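Local structure of IPT/TIG domain-containing protein (Bacteroides thetaiotaomicron, 3TC9) at residues W141-V155 with V181-I195. The protein is of uncertain function, pairing an immunoglobulin-like IPT/TIG domain with a six-bladed beta-propeller, and probably serves as an auxiliary nutrient-binding protein. Residues are numbered along the deposited sequence; the frame is centred on the assembly and turned at random.
With EDO (1,2-ethanediol), chain U.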
loop_
_atom_site.group_PDB
_atom_site.type_symbol
_atom_site.label_atom_id
_atom_site.label_comp_id
_atom_site.label_asym_id
_atom_site.label_seq_id
_atom_site.Cartn_x
_atom_site.Cartn_y
_atom_site.Cartn_z
ATOM N N TRP B 141 18.727 13.221 -14.212
ATOM C CA TRP B 141 17.298 13.004 -14.371
ATOM C C TRP B 141 17.088 11.557 -14.685
ATOM O O TRP B 141 17.761 11.027 -15.565
ATOM C CB TRP B 141 16.718 13.921 -15.470
ATOM C CG TRP B 141 15.259 14.188 -15.318
ATOM C CD1 TRP B 141 14.231 13.484 -15.873
ATOM C CD2 TRP B 141 14.657 15.235 -14.533
ATOM N NE1 TRP B 141 13.022 14.044 -15.505
ATOM C CE2 TRP B 141 13.259 15.133 -14.704
ATOM C CE3 TRP B 141 15.173 16.305 -13.769
ATOM C CZ2 TRP B 141 12.369 16.016 -14.091
ATOM C CZ3 TRP B 141 14.289 17.188 -13.171
ATOM C CH2 TRP B 141 12.903 17.040 -13.335
ATOM N N LEU B 142 16.239 10.891 -13.890
ATOM C CA LEU B 142 15.956 9.465 -14.044
ATOM C C LEU B 142 14.495 9.299 -14.452
ATOM O O LEU B 142 13.629 9.964 -13.873
ATOM C CB LEU B 142 16.271 8.709 -12.737
ATOM C CG LEU B 142 17.753 8.543 -12.398
ATOM C CD1 LEU B 142 17.961 8.232 -10.925
ATOM C CD2 LEU B 142 18.356 7.417 -13.186
ATOM N N SER B 143 14.222 8.454 -15.479
ATOM C CA SER B 143 12.865 8.251 -15.998
ATOM C C SER B 143 12.686 6.861 -16.589
ATOM O O SER B 143 13.431 6.458 -17.495
ATOM C CB SER B 143 12.543 9.304 -17.055
ATOM O OG SER B 143 11.279 9.083 -17.650
ATOM N N PHE B 144 11.686 6.136 -16.073
ATOM C CA PHE B 144 11.326 4.823 -16.588
ATOM C C PHE B 144 10.607 4.969 -17.916
ATOM O O PHE B 144 9.917 5.959 -18.145
ATOM C CB PHE B 144 10.412 4.076 -15.588
ATOM C CG PHE B 144 11.165 3.327 -14.528
ATOM C CD1 PHE B 144 11.877 2.168 -14.843
ATOM C CD2 PHE B 144 11.200 3.794 -13.213
ATOM C CE1 PHE B 144 12.613 1.496 -13.868
ATOM C CE2 PHE B 144 11.932 3.115 -12.231
ATOM C CZ PHE B 144 12.634 1.974 -12.569
ATOM N N ASP B 145 10.735 3.971 -18.779
ATOM C CA ASP B 145 9.959 3.926 -20.005
ATOM C C ASP B 145 8.523 3.563 -19.577
ATOM O O ASP B 145 8.353 2.541 -18.900
ATOM C CB ASP B 145 10.561 2.895 -20.979
ATOM C CG ASP B 145 9.831 2.692 -22.297
ATOM O OD1 ASP B 145 8.666 3.153 -22.422
ATOM O OD2 ASP B 145 10.404 2.035 -23.192
ATOM N N PRO B 146 7.491 4.402 -19.878
ATOM C CA PRO B 146 6.123 4.062 -19.439
ATOM C C PRO B 146 5.608 2.731 -20.005
ATOM O O PRO B 146 4.732 2.126 -19.383
ATOM C CB PRO B 146 5.285 5.242 -19.964
ATOM C CG PRO B 146 6.264 6.361 -20.151
ATOM C CD PRO B 146 7.499 5.676 -20.630
ATOM N N LYS B 147 6.160 2.263 -21.150
ATOM C CA LYS B 147 5.745 1.012 -21.800
ATOM C C LYS B 147 6.655 -0.157 -21.445
ATOM O O LYS B 147 6.392 -1.293 -21.852
ATOM C CB LYS B 147 5.695 1.184 -23.327
ATOM C CG LYS B 147 4.732 2.259 -23.829
ATOM C CD LYS B 147 3.286 1.825 -23.751
ATOM C CE LYS B 147 2.371 2.785 -24.447
ATOM N NZ LYS B 147 0.983 2.523 -24.040
ATOM N N ASN B 148 7.737 0.109 -20.708
ATOM C CA ASN B 148 8.656 -0.951 -20.301
ATOM C C ASN B 148 9.326 -0.575 -18.990
ATOM O O ASN B 148 10.299 0.175 -18.976
ATOM C CB ASN B 148 9.693 -1.253 -21.386
ATOM C CG ASN B 148 10.449 -2.534 -21.157
ATOM O OD1 ASN B 148 10.415 -3.142 -20.078
ATOM N ND2 ASN B 148 11.133 -2.987 -22.183
ATOM N N HIS B 149 8.810 -1.141 -17.891
ATOM C CA HIS B 149 9.307 -0.897 -16.554
ATOM C C HIS B 149 10.684 -1.566 -16.307
ATOM O O HIS B 149 11.280 -1.382 -15.228
ATOM C CB HIS B 149 8.275 -1.329 -15.497
ATOM C CG HIS B 149 8.465 -0.610 -14.199
ATOM N ND1 HIS B 149 8.369 0.774 -14.113
ATOM C CD2 HIS B 149 8.818 -1.097 -12.992
ATOM C CE1 HIS B 149 8.650 1.071 -12.856
ATOM N NE2 HIS B 149 8.928 -0.022 -12.146
ATOM N N ASN B 150 11.223 -2.287 -17.306
ATOM C CA ASN B 150 12.567 -2.846 -17.165
ATOM C C ASN B 150 13.599 -1.888 -17.705
ATOM O O ASN B 150 14.794 -2.135 -17.540
ATOM C CB ASN B 150 12.710 -4.212 -17.852
ATOM C CG ASN B 150 11.956 -5.311 -17.147
ATOM O OD1 ASN B 150 11.833 -5.335 -15.911
ATOM N ND2 ASN B 150 11.404 -6.220 -17.928
ATOM N N HIS B 151 13.149 -0.807 -18.361
ATOM C CA HIS B 151 14.028 0.175 -18.981
ATOM C C HIS B 151 13.989 1.494 -18.222
ATOM O O HIS B 151 12.973 2.188 -18.198
ATOM C CB HIS B 151 13.657 0.364 -20.467
ATOM C CG HIS B 151 13.976 -0.836 -21.311
ATOM N ND1 HIS B 151 13.663 -0.878 -22.661
ATOM C CD2 HIS B 151 14.580 -2.000 -20.971
ATOM C CE1 HIS B 151 14.107 -2.041 -23.093
ATOM N NE2 HIS B 151 14.640 -2.761 -22.106
ATOM N N LEU B 152 15.106 1.816 -17.571
ATOM C CA LEU B 152 15.276 3.048 -16.812
ATOM C C LEU B 152 16.264 3.947 -17.564
ATOM O O LEU B 152 17.436 3.598 -17.710
ATOM C CB LEU B 152 15.751 2.740 -15.372
ATOM C CG LEU B 152 16.101 3.955 -14.467
ATOM C CD1 LEU B 152 14.897 4.891 -14.294
ATOM C CD2 LEU B 152 16.629 3.480 -13.141
ATOM N N TYR B 153 15.786 5.094 -18.049
ATOM C CA TYR B 153 16.632 6.040 -18.773
ATOM C C TYR B 153 17.153 7.118 -17.840
ATOM O O TYR B 153 16.501 7.461 -16.836
ATOM C CB TYR B 153 15.869 6.672 -19.954
ATOM C CG TYR B 153 15.605 5.688 -21.070
ATOM C CD1 TYR B 153 16.548 5.471 -22.070
ATOM C CD2 TYR B 153 14.434 4.935 -21.101
ATOM C CE1 TYR B 153 16.330 4.536 -23.080
ATOM C CE2 TYR B 153 14.193 4.018 -22.121
ATOM C CZ TYR B 153 15.140 3.830 -23.117
ATOM O OH TYR B 153 14.916 2.926 -24.122
ATOM N N LEU B 154 18.323 7.663 -18.185
ATOM C CA LEU B 154 18.971 8.740 -17.439
ATOM C C LEU B 154 19.637 9.710 -18.414
ATOM O O LEU B 154 20.091 9.289 -19.477
ATOM C CB LEU B 154 19.987 8.201 -16.391
ATOM C CG LEU B 154 21.284 7.482 -16.884
ATOM C CD1 LEU B 154 22.440 8.482 -17.149
ATOM C CD2 LEU B 154 21.786 6.512 -15.843
ATOM N N VAL B 155 19.725 10.994 -18.040
ATOM C CA VAL B 155 20.430 12.030 -18.792
ATOM C C VAL B 155 21.503 12.545 -17.846
ATOM O O VAL B 155 21.301 12.509 -16.641
ATOM C CB VAL B 155 19.540 13.151 -19.402
ATOM C CG1 VAL B 155 18.674 12.608 -20.533
ATOM C CG2 VAL B 155 18.697 13.867 -18.350
ATOM N N VAL B 181 22.167 18.286 -21.205
ATOM C CA VAL B 181 20.846 17.658 -21.151
ATOM C C VAL B 181 20.287 17.701 -19.705
ATOM O O VAL B 181 20.904 17.169 -18.785
ATOM C CB VAL B 181 20.832 16.239 -21.718
ATOM C CG1 VAL B 181 19.400 15.805 -21.986
ATOM C CG2 VAL B 181 21.673 16.154 -22.984
ATOM N N ARG B 182 19.098 18.300 -19.534
ATOM C CA ARG B 182 18.513 18.550 -18.227
ATOM C C ARG B 182 17.420 17.585 -17.807
ATOM O O ARG B 182 17.385 17.181 -16.649
ATOM C CB ARG B 182 17.945 19.987 -18.187
ATOM C CG ARG B 182 18.979 21.096 -18.406
ATOM C CD ARG B 182 20.103 21.074 -17.373
ATOM N NE ARG B 182 19.591 21.188 -16.009
ATOM C CZ ARG B 182 19.496 22.332 -15.335
ATOM N NH1 ARG B 182 19.914 23.471 -15.877
ATOM N NH2 ARG B 182 19.016 22.342 -14.102
ATOM N N THR B 183 16.483 17.278 -18.705
ATOM C CA THR B 183 15.343 16.439 -18.373
ATOM C C THR B 183 15.002 15.466 -19.476
ATOM O O THR B 183 15.502 15.572 -20.596
ATOM C CB THR B 183 14.059 17.307 -18.049
ATOM O OG1 THR B 183 13.655 18.092 -19.177
ATOM C CG2 THR B 183 14.192 18.176 -16.797
ATOM N N ILE B 184 14.110 14.519 -19.105
ATOM C CA ILE B 184 13.457 13.486 -19.899
ATOM C C ILE B 184 11.995 13.508 -19.582
ATOM O O ILE B 184 11.611 13.444 -18.402
ATOM C CB ILE B 184 13.982 12.030 -19.656
ATOM C CG1 ILE B 184 15.480 11.914 -19.526
ATOM C CG2 ILE B 184 13.373 10.996 -20.646
ATOM C CD1 ILE B 184 15.879 10.951 -18.439
ATOM N N CYS B 185 11.175 13.520 -20.621
ATOM C CA CYS B 185 9.747 13.313 -20.476
ATOM C C CYS B 185 9.237 12.575 -21.723
ATOM O O CYS B 185 10.018 12.273 -22.634
ATOM C CB CYS B 185 8.960 14.584 -20.158
ATOM S SG CYS B 185 9.065 15.887 -21.410
ATOM N N TRP B 186 7.985 12.140 -21.679
ATOM C CA TRP B 186 7.424 11.281 -22.706
ATOM C C TRP B 186 6.147 11.842 -23.253
ATOM O O TRP B 186 5.395 12.500 -22.527
ATOM C CB TRP B 186 7.148 9.890 -22.105
ATOM C CG TRP B 186 8.365 9.243 -21.498
ATOM C CD1 TRP B 186 8.863 9.432 -20.238
ATOM C CD2 TRP B 186 9.244 8.315 -22.141
ATOM N NE1 TRP B 186 9.999 8.675 -20.058
ATOM C CE2 TRP B 186 10.259 7.983 -21.213
ATOM C CE3 TRP B 186 9.277 7.735 -23.419
ATOM C CZ2 TRP B 186 11.292 7.094 -21.523
ATOM C CZ3 TRP B 186 10.297 6.850 -23.717
ATOM C CH2 TRP B 186 11.280 6.527 -22.771
ATOM N N THR B 187 5.870 11.535 -24.530
ATOM C CA THR B 187 4.612 11.888 -25.179
ATOM C C THR B 187 3.562 10.978 -24.554
ATOM O O THR B 187 3.910 9.903 -24.033
ATOM C CB THR B 187 4.722 11.742 -26.694
ATOM O OG1 THR B 187 5.145 10.411 -26.985
ATOM C CG2 THR B 187 5.678 12.744 -27.315
ATOM N N HIS B 188 2.296 11.412 -24.552
ATOM C CA HIS B 188 1.219 10.648 -23.929
ATOM C C HIS B 188 1.181 9.184 -24.373
ATOM O O HIS B 188 0.944 8.315 -23.530
ATOM C CB HIS B 188 -0.151 11.303 -24.142
ATOM C CG HIS B 188 -1.214 10.688 -23.275
ATOM N ND1 HIS B 188 -2.307 10.044 -23.827
ATOM C CD2 HIS B 188 -1.270 10.547 -21.922
ATOM C CE1 HIS B 188 -3.000 9.558 -22.806
ATOM N NE2 HIS B 188 -2.402 9.808 -21.643
ATOM N N GLU B 189 1.440 8.908 -25.664
ATOM C CA GLU B 189 1.419 7.544 -26.199
ATOM C C GLU B 189 2.773 6.804 -25.968
ATOM O O GLU B 189 2.837 5.583 -26.131
ATOM C CB GLU B 189 1.001 7.525 -27.679
ATOM C CG GLU B 189 2.005 8.131 -28.651
ATOM C CD GLU B 189 2.205 9.637 -28.693
ATOM O OE1 GLU B 189 1.357 10.392 -28.156
ATOM O OE2 GLU B 189 3.224 10.056 -29.287
ATOM N N ALA B 190 3.817 7.548 -25.524
ATOM C CA ALA B 190 5.184 7.094 -25.233
ATOM C C ALA B 190 5.899 6.574 -26.498
ATOM O O ALA B 190 6.862 5.815 -26.401
ATOM C CB ALA B 190 5.194 6.045 -24.123
ATOM N N ASP B 191 5.463 7.039 -27.683
ATOM C CA ASP B 191 6.100 6.691 -28.959
ATOM C C ASP B 191 7.392 7.478 -29.090
ATOM O O ASP B 191 8.251 7.116 -29.894
ATOM C CB ASP B 191 5.170 6.983 -30.148
ATOM N N SER B 192 7.528 8.563 -28.293
ATOM C CA SER B 192 8.686 9.445 -28.317
ATOM C C SER B 192 9.153 9.879 -26.932
ATOM O O SER B 192 8.368 10.061 -25.999
ATOM C CB SER B 192 8.377 10.682 -29.143
ATOM O OG SER B 192 8.021 10.344 -30.475
HETATM N N MSE B 193 10.455 10.094 -26.833
HETATM C CA MSE B 193 11.111 10.579 -25.635
HETATM C C MSE B 193 11.586 12.018 -25.905
HETATM O O MSE B 193 12.291 12.269 -26.885
HETATM C CB MSE B 193 12.261 9.628 -25.263
HETATM C CG MSE B 193 13.281 10.221 -24.323
HETATM SE SE MSE B 193 14.394 8.872 -23.536
HETATM C CE MSE B 193 15.408 8.409 -24.997
ATOM N N ILE B 194 11.189 12.952 -25.048
ATOM C CA ILE B 194 11.584 14.350 -25.177
ATOM C C ILE B 194 12.822 14.600 -24.320
ATOM O O ILE B 194 12.771 14.413 -23.103
ATOM C CB ILE B 194 10.456 15.351 -24.813
ATOM C CG1 ILE B 194 9.005 14.893 -25.203
ATOM C CG2 ILE B 194 10.831 16.796 -25.188
ATOM C CD1 ILE B 194 8.613 14.974 -26.586
ATOM N N ILE B 195 13.911 15.050 -24.958
ATOM C CA ILE B 195 15.196 15.356 -24.326
ATOM C C ILE B 195 15.393 16.874 -24.406
ATOM O O ILE B 195 15.317 17.449 -25.493
ATOM C CB ILE B 195 16.313 14.529 -25.045
ATOM C CG1 ILE B 195 16.177 13.010 -24.774
ATOM C CG2 ILE B 195 17.725 15.023 -24.774
ATOM C CD1 ILE B 195 16.102 12.562 -23.313
HETATM C C1 EDO U . 18.742 18.884 -13.640
HETATM O O1 EDO U . 17.846 18.674 -14.724
HETATM C C2 EDO U . 18.020 18.413 -12.388
HETATM O O2 EDO U . 18.740 17.337 -11.780
#
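Trp186 reaches from strand 181-186 to strand 141-145 and Pro146, joining successive blades of the six-bladed beta-propeller, whose four-stranded antiparallel sheets pack face to face. Its CB lies 4.1 Å from Pro146 CG, and Trp186 CG, held anti to the carbonyl carbon (chi1 -57°), starts an indole that slides under the proline. Pro146 CD sits over the five-membered ring, 3.5 Å from Trp186 CD2, a CH-pi contact suited to the compact, rigid proline ring. CD1 borders Ser143 OG, and Trp186 NE1 donates to that OG (2.8 Å) almost in the ring plane at 161°, so a small hydroxyl satisfies the indole's one polar atom between the sheets. Farther out, CZ2 and CH2 lie on the indole edge that meets Tyr153 in an offset edge-to-face pair, planes at 61°. The selenium of Met193, a selenomethionine replacing natural sulfur, lies over one Tyr153 face toward the rim, a Met-aromatic contact. Asp145, salt-bridged to Arg212, also accepts from Lys147 N in an Asx turn. Toward Val181, branched Val155 and Ile184 mesh tightly, CG1 to CG1 at 3.4 Å, while Thr183 turns its methyl, CG2, onto Trp141, 3.5 Å from the six-membered ring's centroid, almost along its normal.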